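Local coordinates for periplasmic binding protein component of an ABC type zinc uptake transporter (Synechocystis sp., PDB 1PQ4) that binds zinc and, as the periplasmic component of an ABC-type uptake transporter, probably delivers the metal to the membrane for import, at residues 6-11 and 56-61; 129-134 and 199-204; 183-188 and 205-210; 212-217 and 227-232; 244-249 and 267-272. One frame throughout, in Å; residues are numbered along the deposited sequence.

Contact 1 of 5, residues 6-11 and 56-61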
# COMPACT_ATOMS: atom_id res chain seq x y z
N THR A 6 -6.37 -11.53 -11.14
CA THR A 6 -6.73 -10.16 -10.93
C THR A 6 -6.33 -9.79 -9.53
O THR A 6 -6.47 -10.59 -8.55
CB THR A 6 -8.27 -9.95 -11.14
OG1 THR A 6 -8.59 -10.21 -12.52
CG2 THR A 6 -8.64 -8.52 -10.85
N VAL A 7 -5.80 -8.58 -9.39
CA VAL A 7 -5.46 -8.13 -8.06
C VAL A 7 -6.19 -6.81 -7.81
O VAL A 7 -6.67 -6.17 -8.75
CB VAL A 7 -3.94 -7.90 -7.89
CG1 VAL A 7 -3.19 -9.22 -8.22
CG2 VAL A 7 -3.49 -6.76 -8.82
N SER A 8 -6.26 -6.40 -6.55
CA SER A 8 -6.96 -5.17 -6.21
C SER A 8 -6.23 -3.88 -6.59
O SER A 8 -6.82 -3.01 -7.21
CB SER A 8 -7.26 -5.13 -4.71
OG SER A 8 -8.25 -6.09 -4.38
N ILE A 9 -4.94 -3.78 -6.27
CA ILE A 9 -4.25 -2.50 -6.51
C ILE A 9 -2.94 -2.68 -7.22
O ILE A 9 -2.36 -3.77 -7.20
CB ILE A 9 -4.06 -1.75 -5.16
CG1 ILE A 9 -3.40 -2.68 -4.13
CG2 ILE A 9 -5.40 -1.29 -4.62
CD1 ILE A 9 -2.78 -1.97 -2.93
N PRO A 10 -2.46 -1.61 -7.89
CA PRO A 10 -1.20 -1.68 -8.65
C PRO A 10 0.01 -2.31 -7.97
O PRO A 10 0.69 -3.12 -8.59
CB PRO A 10 -0.94 -0.18 -9.09
CG PRO A 10 -2.42 0.39 -9.14
CD PRO A 10 -3.06 -0.26 -7.92
N PRO A 11 0.29 -1.96 -6.70
CA PRO A 11 1.46 -2.59 -6.06
C PRO A 11 1.40 -4.13 -6.09
O PRO A 11 2.42 -4.81 -6.15
CB PRO A 11 1.38 -2.08 -4.62
CG PRO A 11 0.64 -0.81 -4.73
CD PRO A 11 -0.36 -1.00 -5.79
N VAL A 56 -6.39 -11.86 -6.09
CA VAL A 56 -5.57 -11.69 -4.89
C VAL A 56 -6.01 -10.51 -4.04
O VAL A 56 -5.91 -9.35 -4.45
CB VAL A 56 -4.07 -11.57 -5.26
CG1 VAL A 56 -3.22 -11.28 -3.96
CG2 VAL A 56 -3.62 -12.88 -5.88
N LEU A 57 -6.53 -10.82 -2.85
CA LEU A 57 -7.02 -9.83 -1.92
C LEU A 57 -5.92 -9.24 -1.05
O LEU A 57 -4.99 -9.95 -0.62
CB LEU A 57 -8.00 -10.47 -0.94
CG LEU A 57 -9.21 -11.20 -1.54
CD1 LEU A 57 -9.79 -12.20 -0.51
CD2 LEU A 57 -10.23 -10.17 -1.97
N ILE A 58 -6.04 -7.95 -0.77
CA ILE A 58 -5.13 -7.36 0.21
C ILE A 58 -5.63 -7.98 1.55
O ILE A 58 -4.85 -8.32 2.44
CB ILE A 58 -5.32 -5.83 0.25
CG1 ILE A 58 -4.63 -5.18 -0.98
CG2 ILE A 58 -4.82 -5.27 1.57
CD1 ILE A 58 -5.37 -5.36 -2.25
N GLY A 59 -6.95 -8.10 1.69
CA GLY A 59 -7.48 -8.66 2.93
C GLY A 59 -7.75 -7.60 3.97
O GLY A 59 -7.78 -6.40 3.67
N LEU A 60 -7.92 -8.03 5.21
CA LEU A 60 -8.19 -7.14 6.34
C LEU A 60 -9.35 -6.22 6.09
O LEU A 60 -9.38 -5.10 6.58
CB LEU A 60 -6.92 -6.33 6.72
CG LEU A 60 -5.77 -7.22 7.22
CD1 LEU A 60 -4.49 -6.41 7.42
CD2 LEU A 60 -6.19 -7.89 8.57
N GLY A 61 -10.33 -6.68 5.33
CA GLY A 61 -11.46 -5.82 5.05
C GLY A 61 -11.28 -4.83 3.92
O GLY A 61 -12.22 -4.13 3.54
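The flat groups that meet are backbone peptides, with no aromatic ring, amide or carboxylate side chain taking part: the Thr6 carbonyl is met at its oxygen by the Val56 amide. Val56 N donates to Thr6 O at 2.8 Å. This bond and the Val7-Val56 parallel bridge (CA to CA 4.8 Å) join strands 3-7 and 54-57, the two inner strands of a four-stranded parallel sheet. On the sheet face shared by Val7 and Val56 the side chains lie side by side and point the same way, Val7 CG1 touching Val56 CB at 3.9 Å. Beyond the strand ends Ile9 and Ile58 cross at about a right angle, with Ile9 CD1 4.2 Å from Ile58 CG1. Ile9 CG1 stands between the backbone N and the carbonyl carbon (chi1 52°), which carries the end of the chain toward Ile58. Ser8 OG is bonded to Glu63 and Tyr55. The chemistry between the segments is thus mostly apolar, and polar groups just past the strands find partners outside both segments: Glu63 takes Ser8 OG and the amides of Ile58 and Gly59, while Gln12 takes Ile9 N.

Contact 2 of 5, residues 129-134 and 199-204. With ZN (zinc ion), chain C.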
# COMPACT_ATOMS: atom_id res chain seq x y z
N VAL A 129 -11.58 -0.89 13.39
CA VAL A 129 -11.13 -1.93 12.49
C VAL A 129 -9.63 -2.00 12.29
O VAL A 129 -8.85 -1.26 12.90
N ALA A 130 -9.24 -2.90 11.41
CA ALA A 130 -7.85 -3.13 11.07
C ALA A 130 -7.37 -2.13 10.03
O ALA A 130 -8.12 -1.70 9.17
CB ALA A 130 -7.70 -4.53 10.52
N ASP A 131 -6.10 -1.77 10.12
CA ASP A 131 -5.49 -0.84 9.14
C ASP A 131 -5.10 -1.78 8.03
O ASP A 131 -4.30 -2.69 8.22
CB ASP A 131 -4.25 -0.21 9.73
CG ASP A 131 -3.63 0.83 8.81
OD1 ASP A 131 -3.69 0.66 7.56
OD2 ASP A 131 -3.09 1.81 9.34
N PRO A 132 -5.61 -1.55 6.82
CA PRO A 132 -5.27 -2.45 5.73
C PRO A 132 -4.01 -2.16 4.90
O PRO A 132 -3.69 -2.90 3.99
CB PRO A 132 -6.52 -2.36 4.84
CG PRO A 132 -6.81 -0.88 4.90
CD PRO A 132 -6.55 -0.51 6.38
N HIS A 133 -3.26 -1.12 5.27
CA HIS A 133 -2.15 -0.70 4.42
C HIS A 133 -0.89 -1.54 4.57
O HIS A 133 0.23 -1.01 4.70
CB HIS A 133 -1.90 0.78 4.69
CG HIS A 133 -3.09 1.66 4.42
ND1 HIS A 133 -4.00 2.01 5.41
CD2 HIS A 133 -3.51 2.27 3.29
CE1 HIS A 133 -4.91 2.81 4.90
NE2 HIS A 133 -4.64 2.99 3.62
N ILE A 134 -1.09 -2.85 4.58
CA ILE A 134 0.05 -3.74 4.82
C ILE A 134 1.01 -3.88 3.62
O ILE A 134 2.10 -4.44 3.76
CB ILE A 134 -0.45 -5.16 5.22
CG1 ILE A 134 -1.35 -5.73 4.08
CG2 ILE A 134 -1.23 -5.04 6.57
CD1 ILE A 134 -0.86 -5.79 2.65
N SER A 199 -1.69 6.27 5.05
CA SER A 199 -1.51 4.92 4.54
C SER A 199 -0.17 4.36 4.97
O SER A 199 0.22 3.27 4.54
CB SER A 199 -1.60 4.96 3.02
OG SER A 199 -0.83 6.00 2.54
N TRP A 200 0.56 5.09 5.82
CA TRP A 200 1.92 4.66 6.13
C TRP A 200 2.17 4.15 7.56
O TRP A 200 3.32 4.15 8.02
CB TRP A 200 2.91 5.83 5.85
CG TRP A 200 2.74 6.44 4.47
CD1 TRP A 200 1.93 7.49 4.12
CD2 TRP A 200 3.31 5.94 3.26
NE1 TRP A 200 1.95 7.67 2.75
CE2 TRP A 200 2.79 6.73 2.20
CE3 TRP A 200 4.21 4.91 2.96
CZ2 TRP A 200 3.13 6.50 0.87
CZ3 TRP A 200 4.55 4.68 1.63
CH2 TRP A 200 4.01 5.48 0.60
N ALA A 201 1.12 3.69 8.26
CA ALA A 201 1.34 3.25 9.65
C ALA A 201 2.28 2.03 9.75
O ALA A 201 3.09 1.94 10.66
CB ALA A 201 -0.03 2.93 10.31
N TYR A 202 2.18 1.07 8.84
CA TYR A 202 3.05 -0.10 8.94
C TYR A 202 4.48 0.27 8.58
O TYR A 202 5.44 -0.13 9.23
CB TYR A 202 2.53 -1.21 8.01
CG TYR A 202 1.19 -1.73 8.54
CD1 TYR A 202 1.16 -2.72 9.57
CD2 TYR A 202 -0.01 -1.28 8.02
CE1 TYR A 202 -0.02 -3.23 10.05
CE2 TYR A 202 -1.25 -1.80 8.48
CZ TYR A 202 -1.23 -2.79 9.51
OH TYR A 202 -2.43 -3.39 9.90
N PHE A 203 4.60 1.07 7.52
CA PHE A 203 5.92 1.53 7.06
C PHE A 203 6.54 2.28 8.22
O PHE A 203 7.70 2.08 8.59
CB PHE A 203 5.69 2.46 5.82
CG PHE A 203 6.94 3.14 5.35
CD1 PHE A 203 7.79 2.50 4.47
CD2 PHE A 203 7.24 4.43 5.78
CE1 PHE A 203 8.97 3.15 4.01
CE2 PHE A 203 8.39 5.08 5.33
CZ PHE A 203 9.25 4.44 4.45
N ALA A 204 5.75 3.12 8.87
CA ALA A 204 6.27 3.92 9.97
C ALA A 204 6.71 3.04 11.17
O ALA A 204 7.76 3.30 11.82
CB ALA A 204 5.20 4.91 10.42
ZN ZN C . -5.50 4.21 2.12
O HOH W 1 -1.66 3.34 7.64
O HOH W 2 1.54 1.28 5.85
O HOH W 3 -4.24 3.99 0.24
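The zinc site begins here: His133 is one of three histidines on the metal, with His37 and His197, and residues 129-134 hold it against Ser199, just before helix 201-206. His133 NE2 binds the zinc ion at 2.1 Å, and water 3 is a further ligand. On the other side of the ring ND1 donates to Asp131 OD1 at 2.6 Å, the carboxylate oxygen lying close to the imidazole plane and being met on its syn side. The same OD1 takes His133 N on its anti side at 2.9 Å, closing an Asx turn. Two bonds thus hold OD1, while the ND1 bond, together with NE2 on the zinc ion, fixes the ring's rotation. Ser199 CA sits over the centre of one ring face, 3.6 Å from the His133 centroid in a CH-pi contact, while Pro132 CG lies over the opposite face. Tyr202 is bonded to the same loop through its hydroxyl: OH donates to Asp131 O at 2.6 Å, in the carbonyl plane and on a lone pair, and also receives Leu89 N. Ile134 CG2 rests over a face of the Tyr202 ring, 3.9 Å from its centroid. Two waters fill the seam: water 1 links Asp131 OD2 to Ala201 N, and water 2 donates to His133 O and Ser199 O and accepts from Tyr202 N. The negative Asp131 would probably polarise the imidazole toward the metal. A histidine on zinc, backed by a second-shell carboxylate on its other nitrogen, is the arrangement familiar from many zinc sites.

Contact 3 of 5, residues 183-188 and 205-210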
# COMPACT_ATOMS: atom_id res chain seq x y z
N GLN A 183 18.72 2.03 6.47
CA GLN A 183 19.94 2.84 6.45
C GLN A 183 19.59 4.31 6.15
O GLN A 183 20.12 5.24 6.74
CB GLN A 183 20.92 2.31 5.40
CG GLN A 183 21.53 0.98 5.80
CD GLN A 183 22.61 0.49 4.84
OE1 GLN A 183 22.38 0.37 3.63
NE2 GLN A 183 23.79 0.18 5.39
N ILE A 184 18.69 4.51 5.21
CA ILE A 184 18.23 5.86 4.87
C ILE A 184 17.54 6.53 6.05
O ILE A 184 17.80 7.69 6.34
CB ILE A 184 17.23 5.80 3.67
CG1 ILE A 184 17.98 5.31 2.43
CG2 ILE A 184 16.53 7.16 3.44
CD1 ILE A 184 17.08 4.83 1.30
N LEU A 185 16.68 5.80 6.78
CA LEU A 185 15.91 6.41 7.86
C LEU A 185 16.45 6.36 9.28
O LEU A 185 16.02 7.15 10.11
CB LEU A 185 14.50 5.77 7.89
CG LEU A 185 13.27 6.14 7.05
CD1 LEU A 185 13.53 7.29 6.16
CD2 LEU A 185 12.72 4.93 6.32
N GLN A 186 17.36 5.47 9.60
CA GLN A 186 17.77 5.44 11.01
C GLN A 186 18.44 6.68 11.62
O GLN A 186 18.19 6.98 12.79
CB GLN A 186 18.61 4.20 11.32
CG GLN A 186 17.82 2.86 11.24
CD GLN A 186 16.33 2.96 11.69
OE1 GLN A 186 15.49 3.55 11.00
NE2 GLN A 186 16.02 2.35 12.84
N PRO A 187 19.22 7.46 10.83
CA PRO A 187 19.88 8.63 11.43
C PRO A 187 19.05 9.90 11.64
O PRO A 187 19.53 10.84 12.24
CB PRO A 187 21.07 8.85 10.49
CG PRO A 187 20.48 8.53 9.14
CD PRO A 187 19.61 7.29 9.42
N LEU A 188 17.83 9.95 11.15
CA LEU A 188 17.02 11.15 11.33
C LEU A 188 16.74 11.50 12.78
O LEU A 188 16.33 10.66 13.55
CB LEU A 188 15.70 10.98 10.61
CG LEU A 188 15.85 10.48 9.16
CD1 LEU A 188 14.47 10.46 8.51
CD2 LEU A 188 16.82 11.39 8.37
N ARG A 205 5.93 2.01 11.46
CA ARG A 205 6.27 1.14 12.59
C ARG A 205 7.60 0.45 12.26
O ARG A 205 8.48 0.39 13.10
CB ARG A 205 5.20 0.06 12.82
CG ARG A 205 5.16 -0.42 14.24
CD ARG A 205 4.01 -1.38 14.43
NE ARG A 205 3.68 -1.64 15.84
CZ ARG A 205 4.38 -2.44 16.64
NH1 ARG A 205 5.46 -3.06 16.18
NH2 ARG A 205 3.99 -2.63 17.90
N ASP A 206 7.74 -0.01 11.02
CA ASP A 206 8.96 -0.70 10.61
C ASP A 206 10.24 0.09 10.83
O ASP A 206 11.27 -0.47 11.23
CB ASP A 206 8.92 -1.03 9.13
CG ASP A 206 8.16 -2.27 8.85
OD1 ASP A 206 7.64 -2.82 9.84
OD2 ASP A 206 8.06 -2.68 7.66
N TYR A 207 10.16 1.38 10.52
CA TYR A 207 11.31 2.26 10.59
C TYR A 207 11.27 3.28 11.69
O TYR A 207 11.97 4.28 11.63
CB TYR A 207 11.51 2.91 9.22
CG TYR A 207 11.63 1.86 8.15
CD1 TYR A 207 12.67 0.95 8.19
CD2 TYR A 207 10.65 1.70 7.16
CE1 TYR A 207 12.74 -0.11 7.28
CE2 TYR A 207 10.72 0.63 6.26
CZ TYR A 207 11.77 -0.27 6.33
OH TYR A 207 11.83 -1.36 5.49
N ASN A 208 10.44 3.06 12.69
CA ASN A 208 10.39 3.95 13.84
C ASN A 208 10.16 5.42 13.50
O ASN A 208 10.90 6.30 13.94
CB ASN A 208 11.68 3.81 14.64
CG ASN A 208 11.92 2.37 15.08
OD1 ASN A 208 12.98 1.79 14.81
ND2 ASN A 208 10.92 1.78 15.75
N LEU A 209 9.14 5.67 12.70
CA LEU A 209 8.76 7.02 12.31
C LEU A 209 7.40 7.20 12.95
O LEU A 209 6.78 6.24 13.41
CB LEU A 209 8.62 7.12 10.80
CG LEU A 209 9.90 6.81 10.01
CD1 LEU A 209 9.63 6.93 8.51
CD2 LEU A 209 11.01 7.77 10.40
N VAL A 210 6.96 8.46 13.00
CA VAL A 210 5.67 8.79 13.56
C VAL A 210 4.91 9.48 12.44
O VAL A 210 5.31 10.53 11.96
CB VAL A 210 5.80 9.75 14.75
CG1 VAL A 210 4.43 10.24 15.18
CG2 VAL A 210 6.49 9.01 15.95
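Leu185, near the C-terminal part of the long helix 160-185, packs on Tyr207 and Leu209, which follow helix 201-206 where a Schellman motif ends it. Asn208, with positive phi, is the C-prime residue of that motif: Leu209 N reaches back to Ala204 O, and a weak bond joins Asn208 N to Arg205 O. The reversal swings Leu209 round toward the long helix, next to Tyr207. The tight part is apolar and buried. Leu185 CD2 lies 3.7 Å from Tyr207 CG, meeting the base of the ring obliquely, and touches Tyr207 CB as closely. Leu185 and Leu209 cross at about a right angle, with Leu185 CG 4.0 Å from Leu209 CD1. The second torsion of Leu185 is modelled nearly eclipsed (chi2 -2°). Phe203 of helix 201-206 and Ala281 of helix 273-288 also touch Leu185, so the leucine sits among three helices. The Tyr207 hydroxyl leaves the contact for Asn178, which ties the ring back to the long helix a second time. The solvent side is looser. Gln186, in the type I turn from Leu185 to Leu188, bends at chi2 and brings its amide across toward Asn208, the two amide planes 39° apart. Gln186 NE2 stays 3.7 Å from Asn208 OD1, too long for a firm bond. Arg191 ties the neighbouring backbone together, bonding the carbonyls of Leu185, Leu188 and Asn208. Gln186 OE1 is buried by the contact and has no bonding partner in the model; Tyr207 O lies 3.6 Å from this oxygen.

Contact 4 of 5, residues 212-217 and 227-232; sequences IPIEVE and KQLIDT
Leu229 of helix 223-234 lays one methyl on Ile212 and the other on Ile214, so that one leucine meets both Ile212 of the strand and Ile214 just beyond it. Against Ile212 the side chains slide past each other in opposite directions, and Leu229 CD1 comes to 3.9 Å from Ile212 CG2. Against Ile214 they cross at about a right angle: Leu229 CD2 sits 3.5 Å from Ile214 CG1 and just as near Ile214 CA, lying close upon the base of that side chain. The leucine CG is anti to the backbone N (chi1 -161°), and from there the two methyls fork, one to each isoleucine. At the margin Thr232 CG2 approaches Ile212 CD1 more loosely, at 4.5 Å. The Thr232 hydroxyl turns back to its own helix, where OG1 donates to Gln228 O at 2.9 Å from one face of the carbonyl plane while Thr232 N reaches the same oxygen from the opposite face. Cut back to an alanine, the Leu229 side chain loses CG and both methyls, and a gap would probably open between helix and strand, Ile212 and Ile214 losing their shared partner. Close by, Glu215 OE1 bonds His197, a zinc ligand. The contact between strand 210-213 and the helix that follows it is purely apolar: the two meet here through shape fit of aliphatic side chains, while Thr232 OG1 is served within the helix and Glu215 OE1 by His197.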
# COMPACT_ATOMS: atom_id res chain seq x y z
N ILE A 212 1.91 11.59 11.10
CA ILE A 212 0.92 12.53 11.65
C ILE A 212 -0.03 12.78 10.48
O ILE A 212 0.32 13.42 9.48
CB ILE A 212 1.59 13.88 12.08
CG1 ILE A 212 2.59 13.61 13.22
CG2 ILE A 212 0.53 14.86 12.55
CD1 ILE A 212 3.55 14.76 13.51
N PRO A 213 -1.24 12.27 10.58
CA PRO A 213 -2.16 12.48 9.47
C PRO A 213 -2.98 13.73 9.55
O PRO A 213 -3.30 14.21 10.64
CB PRO A 213 -3.03 11.22 9.50
CG PRO A 213 -3.13 10.93 10.97
CD PRO A 213 -1.70 11.17 11.46
N ILE A 214 -3.32 14.27 8.39
CA ILE A 214 -4.16 15.47 8.32
C ILE A 214 -5.64 15.02 8.21
O ILE A 214 -6.51 15.59 8.86
CB ILE A 214 -3.83 16.31 7.06
CG1 ILE A 214 -2.42 16.87 7.13
CG2 ILE A 214 -4.81 17.53 6.94
CD1 ILE A 214 -1.85 17.37 5.80
N GLU A 215 -5.93 14.07 7.34
CA GLU A 215 -7.33 13.64 7.23
C GLU A 215 -7.81 13.05 8.55
O GLU A 215 -7.02 12.49 9.30
CB GLU A 215 -7.54 12.61 6.10
CG GLU A 215 -7.03 11.24 6.39
CD GLU A 215 -7.81 10.13 5.65
OE1 GLU A 215 -7.92 10.15 4.40
OE2 GLU A 215 -8.31 9.22 6.37
N VAL A 216 -9.09 13.19 8.84
CA VAL A 216 -9.66 12.63 10.06
C VAL A 216 -10.85 11.78 9.66
O VAL A 216 -11.78 12.27 9.02
CB VAL A 216 -10.14 13.73 11.03
CG1 VAL A 216 -8.96 14.31 11.79
CG2 VAL A 216 -10.86 14.82 10.26
N GLU A 217 -10.81 10.50 10.02
CA GLU A 217 -11.90 9.60 9.68
C GLU A 217 -12.28 9.69 8.22
O GLU A 217 -13.46 9.81 7.88
N LYS A 227 -5.92 24.17 12.35
CA LYS A 227 -5.06 25.06 13.11
C LYS A 227 -4.24 24.25 14.09
O LYS A 227 -3.02 24.39 14.16
CB LYS A 227 -5.90 26.09 13.86
N GLN A 228 -4.92 23.40 14.85
CA GLN A 228 -4.27 22.56 15.84
C GLN A 228 -3.14 21.77 15.16
O GLN A 228 -2.04 21.62 15.71
CB GLN A 228 -5.29 21.61 16.46
CG GLN A 228 -4.76 20.86 17.65
CD GLN A 228 -5.80 19.94 18.25
OE1 GLN A 228 -6.32 19.04 17.58
NE2 GLN A 228 -6.12 20.16 19.52
N LEU A 229 -3.43 21.29 13.96
CA LEU A 229 -2.47 20.54 13.18
C LEU A 229 -1.34 21.46 12.80
O LEU A 229 -0.18 21.06 12.77
CB LEU A 229 -3.15 19.99 11.94
CG LEU A 229 -2.48 18.83 11.23
CD1 LEU A 229 -2.15 17.74 12.23
CD2 LEU A 229 -3.41 18.30 10.17
N ILE A 230 -1.68 22.72 12.51
CA ILE A 230 -0.67 23.71 12.15
C ILE A 230 0.30 23.96 13.32
O ILE A 230 1.52 24.04 13.13
CB ILE A 230 -1.31 25.05 11.72
CG1 ILE A 230 -1.92 24.91 10.31
CG2 ILE A 230 -0.26 26.15 11.71
CD1 ILE A 230 -2.96 25.98 9.97
N ASP A 231 -0.25 24.08 14.53
CA ASP A 231 0.57 24.31 15.72
C ASP A 231 1.48 23.10 15.93
O ASP A 231 2.69 23.25 16.05
CB ASP A 231 -0.31 24.52 16.96
CG ASP A 231 -1.10 25.81 16.88
OD1 ASP A 231 -0.56 26.81 16.34
OD2 ASP A 231 -2.26 25.85 17.36
N THR A 232 0.87 21.92 15.95
CA THR A 232 1.58 20.65 16.09
C THR A 232 2.81 20.66 15.19
O THR A 232 3.92 20.32 15.60
CB THR A 232 0.71 19.48 15.63
OG1 THR A 232 -0.40 19.33 16.53
CG2 THR A 232 1.52 18.20 15.56

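Contact 5 of 5, residues 244-249 and 267-272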
# COMPACT_ATOMS: atom_id res chain seq x y z
N GLU A 244 -0.94 13.11 -1.14
CA GLU A 244 -0.95 11.89 -1.93
C GLU A 244 -1.67 12.20 -3.22
O GLU A 244 -2.62 13.01 -3.23
CB GLU A 244 -1.67 10.78 -1.14
CG GLU A 244 -0.76 10.05 -0.24
CD GLU A 244 -1.03 10.27 1.23
OE1 GLU A 244 -1.47 11.40 1.60
OE2 GLU A 244 -0.78 9.30 2.01
N THR A 245 -1.24 11.56 -4.31
CA THR A 245 -1.85 11.81 -5.63
C THR A 245 -3.31 11.51 -5.71
O THR A 245 -4.02 12.14 -6.47
CB THR A 245 -1.23 10.95 -6.76
OG1 THR A 245 -0.11 10.18 -6.27
CG2 THR A 245 -0.82 11.85 -7.90
N GLN A 246 -3.76 10.52 -4.94
CA GLN A 246 -5.17 10.10 -5.01
C GLN A 246 -6.12 10.99 -4.22
O GLN A 246 -7.31 10.78 -4.26
CB GLN A 246 -5.32 8.64 -4.53
CG GLN A 246 -4.53 7.64 -5.38
CD GLN A 246 -3.04 7.58 -5.02
OE1 GLN A 246 -2.22 6.97 -5.74
NE2 GLN A 246 -2.68 8.22 -3.90
N PHE A 247 -5.59 11.95 -3.48
CA PHE A 247 -6.46 12.81 -2.69
C PHE A 247 -6.09 14.26 -2.97
O PHE A 247 -4.99 14.55 -3.43
CB PHE A 247 -6.28 12.52 -1.19
CG PHE A 247 -6.46 11.07 -0.82
CD1 PHE A 247 -5.39 10.18 -0.87
CD2 PHE A 247 -7.71 10.58 -0.47
CE1 PHE A 247 -5.57 8.83 -0.57
CE2 PHE A 247 -7.90 9.22 -0.17
CZ PHE A 247 -6.83 8.36 -0.22
N SER A 248 -7.01 15.16 -2.71
CA SER A 248 -6.75 16.57 -2.93
C SER A 248 -5.58 16.96 -2.02
O SER A 248 -5.47 16.47 -0.89
CB SER A 248 -7.97 17.38 -2.52
OG SER A 248 -7.58 18.71 -2.36
N THR A 249 -4.69 17.82 -2.52
CA THR A 249 -3.57 18.27 -1.67
C THR A 249 -3.87 19.65 -1.12
O THR A 249 -2.99 20.28 -0.55
CB THR A 249 -2.28 18.37 -2.46
OG1 THR A 249 -2.50 19.24 -3.59
CG2 THR A 249 -1.84 16.98 -2.98
N ASP A 267 3.16 8.40 -3.15
CA ASP A 267 2.15 7.63 -3.88
C ASP A 267 2.04 6.24 -3.23
O ASP A 267 2.88 5.37 -3.48
CB ASP A 267 2.56 7.44 -5.33
CG ASP A 267 1.48 6.80 -6.14
OD1 ASP A 267 0.46 6.33 -5.54
OD2 ASP A 267 1.65 6.76 -7.38
N PRO A 268 1.04 6.02 -2.40
CA PRO A 268 0.93 4.68 -1.78
C PRO A 268 0.53 3.58 -2.79
O PRO A 268 0.68 2.39 -2.49
CB PRO A 268 -0.13 4.89 -0.69
CG PRO A 268 -1.05 5.90 -1.33
CD PRO A 268 -0.03 6.92 -1.93
N LEU A 269 0.07 3.96 -3.99
CA LEU A 269 -0.38 2.98 -4.99
C LEU A 269 0.53 2.81 -6.19
O LEU A 269 0.13 2.24 -7.21
CB LEU A 269 -1.80 3.30 -5.52
CG LEU A 269 -2.91 3.42 -4.47
CD1 LEU A 269 -4.29 3.56 -5.19
CD2 LEU A 269 -2.90 2.16 -3.59
N ALA A 270 1.76 3.29 -6.09
CA ALA A 270 2.71 3.15 -7.20
C ALA A 270 2.92 1.68 -7.57
O ALA A 270 3.11 0.84 -6.68
CB ALA A 270 4.07 3.78 -6.81
N ALA A 271 2.94 1.37 -8.87
CA ALA A 271 3.15 0.00 -9.32
C ALA A 271 4.65 -0.36 -9.27
O ALA A 271 4.99 -1.52 -9.13
CB ALA A 271 2.62 -0.19 -10.76
N ASP A 272 5.52 0.65 -9.36
CA ASP A 272 7.00 0.43 -9.38
C ASP A 272 7.31 0.48 -7.91
O ASP A 272 8.00 1.36 -7.41
CB ASP A 272 7.63 1.61 -10.17
CG ASP A 272 9.11 1.42 -10.46
OD1 ASP A 272 9.58 0.28 -10.60
OD2 ASP A 272 9.83 2.45 -10.59
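Two type I turns face each other, Glu244 to Phe247 and Asp267 to Ala270, each at the C-terminal end of a parallel strand, with the CA atoms of Glu244 and Asp267 5.6 Å apart. Pro268 is the chief apolar surface: its CD lies 3.6 Å from Glu244 CG, the two side chains crossing at about a right angle. Gln246 reaches over from the first turn, bent at chi2, and its CG passes 4.1 Å from Leu269 CD1; which way round its amide sits is uncertain. Asp267 stretches out with CG anti to the backbone N (chi1 -173°), putting the carboxylate beside Thr245, whose OG1 is 3.7 Å from Asp267 CG. Asp267 OD1 accepts from Leu269 N at 2.9 Å, the donor standing 46° out of the carboxylate plane, and this Asx turn probably helps to stiffen the second turn. With an alanine in place of Asp267 the carboxylate is gone, and Leu269 N would probably be left without its acceptor and the turn freer to shift against Thr245. The Glu244 carboxylate bonds the backbone N of His197 and Trp200 NE1, and the Phe247 ring stacks on His197. Pro268 O in turn takes Trp135 NE1. Loops after the C-terminal ends of parallel strands carry the ligand-binding residues in alpha/beta lobes such as those of periplasmic binding proteins; here Glu244 and Phe247 of the first turn are second-shell to the zinc ion through His197.

In the fold
Contact 2 holds the metal ligand His133, and contacts 1 and 5 adjoin it, their centres 14 and 15 Å away. Leu60 CD1 packs on Ile134 CG2 at 3.6 Å between contacts 1 and 2, while Ser199 OG lies 3.5 Å from Pro268 CB between contacts 2 and 5. Contacts 1 and 5 also meet directly, Pro11 CG lying 3.6 Å from Ala270 O. The side chains of Ile9 and Pro268 come within about 8 and 6 Å of the zinc. Contact 3 continues helix 201-206 from contact 2, centres 16 Å apart, away from the site. Contact 4 is more peripheral, yet its Pro213 side chain is about 10 Å from the metal.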